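Local coordinates for surface layer protein (PDB 4UJ7), which belongs to a self-assembling, calcium-binding bacterial surface layer, to which this fragment contributes two Ig-like (BIG2) domains of the longer protein SbsC, at residues L138-V143 with V206-V211. Numbering follows the deposited sequence. Where two conformers were deposited one is given.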
loop_
_atom_site.group_PDB
_atom_site.type_symbol
_atom_site.label_atom_id
_atom_site.label_comp_id
_atom_site.label_asym_id
_atom_site.label_seq_id
_atom_site.Cartn_x
_atom_site.Cartn_y
_atom_site.Cartn_z
ATOM N N LEU A 138 7.265 1.936 1.145
ATOM C CA LEU A 138 7.283 0.466 1.109
ATOM C C LEU A 138 7.043 -0.156 2.472
ATOM O O LEU A 138 7.488 0.369 3.496
ATOM C CB LEU A 138 8.656 -0.029 0.614
ATOM C CG LEU A 138 9.108 0.486 -0.754
ATOM C CD1 LEU A 138 10.543 0.040 -1.008
ATOM C CD2 LEU A 138 8.189 0.042 -1.892
ATOM N N LYS A 139 6.326 -1.281 2.477
ATOM C CA LYS A 139 6.309 -2.166 3.638
ATOM C C LYS A 139 6.699 -3.573 3.184
ATOM O O LYS A 139 6.581 -3.914 2.006
ATOM C CB LYS A 139 4.935 -2.176 4.323
ATOM C CG LYS A 139 4.736 -1.020 5.301
ATOM C CD LYS A 139 3.335 -1.097 5.907
ATOM C CE LYS A 139 3.168 -0.068 7.011
ATOM N NZ LYS A 139 4.017 -0.411 8.171
ATOM N N VAL A 140 7.196 -4.363 4.126
ATOM C CA VAL A 140 7.471 -5.769 3.859
ATOM C C VAL A 140 6.683 -6.617 4.858
ATOM O O VAL A 140 6.827 -6.435 6.064
ATOM C CB VAL A 140 8.981 -6.102 3.918
ATOM C CG1 VAL A 140 9.221 -7.561 3.537
ATOM C CG2 VAL A 140 9.771 -5.205 2.963
ATOM N N TYR A 141 5.828 -7.503 4.336
ATOM C CA TYR A 141 5.016 -8.402 5.168
ATOM C C TYR A 141 5.506 -9.835 5.162
ATOM O O TYR A 141 5.973 -10.348 4.139
ATOM C CB TYR A 141 3.561 -8.410 4.694
ATOM C CG TYR A 141 2.879 -7.067 4.755
ATOM C CD1 TYR A 141 2.487 -6.523 5.969
ATOM C CD2 TYR A 141 2.647 -6.339 3.596
ATOM C CE1 TYR A 141 1.866 -5.284 6.033
ATOM C CE2 TYR A 141 2.034 -5.105 3.643
ATOM C CZ TYR A 141 1.648 -4.588 4.861
ATOM O OH TYR A 141 1.017 -3.371 4.903
ATOM N N ALA A 142 5.363 -10.479 6.316
ATOM C CA ALA A 142 5.459 -11.933 6.409
ATOM C C ALA A 142 4.066 -12.570 6.205
ATOM O O ALA A 142 3.065 -12.107 6.769
ATOM C CB ALA A 142 6.067 -12.337 7.737
ATOM N N VAL A 143 4.018 -13.637 5.412
ATOM C CA VAL A 143 2.766 -14.246 4.965
ATOM C C VAL A 143 2.797 -15.753 5.232
ATOM O O VAL A 143 3.772 -16.409 4.875
ATOM C CB VAL A 143 2.560 -13.960 3.454
ATOM C CG1 VAL A 143 1.293 -14.607 2.930
ATOM C CG2 VAL A 143 2.516 -12.456 3.208
ATOM N N VAL A 206 20.230 -12.529 4.237
ATOM C CA VAL A 206 19.352 -13.290 3.339
ATOM C C VAL A 206 18.567 -12.344 2.417
ATOM O O VAL A 206 17.900 -11.430 2.901
ATOM C CB VAL A 206 18.379 -14.190 4.144
ATOM C CG1 VAL A 206 17.431 -14.940 3.224
ATOM C CG2 VAL A 206 19.149 -15.173 5.032
ATOM N N THR A 207 18.654 -12.549 1.101
ATOM C CA THR A 207 17.865 -11.734 0.157
ATOM C C THR A 207 16.425 -12.241 0.079
ATOM O O THR A 207 16.189 -13.419 -0.208
ATOM C CB THR A 207 18.492 -11.692 -1.252
ATOM O OG1 THR A 207 19.820 -11.155 -1.179
ATOM C CG2 THR A 207 17.642 -10.822 -2.226
ATOM N N LEU A 208 15.470 -11.344 0.350
ATOM C CA LEU A 208 14.041 -11.667 0.299
ATOM C C LEU A 208 13.423 -11.399 -1.075
ATOM O O LEU A 208 12.509 -12.101 -1.498
ATOM C CB LEU A 208 13.258 -10.915 1.385
ATOM C CG LEU A 208 13.652 -11.076 2.857
ATOM C CD1 LEU A 208 12.636 -10.355 3.740
ATOM C CD2 LEU A 208 13.792 -12.542 3.279
ATOM N N GLY A 209 13.929 -10.391 -1.774
ATOM C CA GLY A 209 13.429 -10.078 -3.114
ATOM C C GLY A 209 13.909 -8.721 -3.569
ATOM O O GLY A 209 14.767 -8.135 -2.927
ATOM N N THR A 210 13.366 -8.252 -4.690
ATOM C CA THR A 210 13.638 -6.915 -5.215
ATOM C C THR A 210 12.356 -6.198 -5.591
ATOM O O THR A 210 11.324 -6.829 -5.826
ATOM C CB THR A 210 14.583 -6.931 -6.439
ATOM O OG1 THR A 210 13.961 -7.627 -7.532
ATOM C CG2 THR A 210 15.925 -7.565 -6.086
ATOM N N VAL A 211 12.419 -4.869 -5.638
ATOM C CA VAL A 211 11.318 -4.057 -6.147
ATOM C C VAL A 211 11.913 -2.899 -6.942
ATOM O O VAL A 211 12.901 -2.289 -6.527
ATOM C CB VAL A 211 10.378 -3.563 -5.007
ATOM C CG1 VAL A 211 11.118 -2.683 -4.000
ATOM C CG2 VAL A 211 9.138 -2.866 -5.567
#
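Leu138 and Val211 lie across from each other with CA to CA at 9.5 Å, and Val140 and Leu208 repeat that spacing; the pairing of 138 with 211 and 140 with 208 shows the segments running in broadly opposite directions, clearly inclined. No hydrogen bond crosses the gap. Strands 135-144 and 206-216 belong to different sheets, with inward-pointing apolar side chains between them, consistent with the sandwich of a bacterial Ig-like (BIG2) domain.

All four residues send their CB toward the opposing segment. Leu138 and Val211 meet tip to tip through single methyl groups, Leu138 CD1 standing 4.1 Å from Val211 CG1. With CG of Leu138 anti to the carbonyl carbon (chi1 -57°), the torsion carries CD1 across the gap. The valine has CG1 lodged between its own backbone N and carbonyl carbon (chi1 61°), and that methyl receives the leucine. The second pair is looser, with Val140 CG1 and Leu208 CD1 4.4 Å apart.

The spacing along the two strands differs: the CA atoms of Leu138 and Val140 are 6.8 Å apart, those of Leu208 and Val211 9.5 Å. A classic beta bulge accounts for the extra residue, since Leu208 and Gly209 both face Val201, which lets Leu208 and Val211 turn inward although three positions apart.

Tyr184 and Ile186 of strand 181-188 touch Leu138, while Ile153, from a loop, touches both Val140 and Leu208. Lys139, pointing the other way, forms salt bridges with Asp152 and Asp181.

Two methyl contacts and 106 Å² of buried surface make this a thin, wholly apolar junction: dispersion and water exclusion probably contribute modestly to holding the sheets face to face here, and between these two segments no directional bond fixes the alignment.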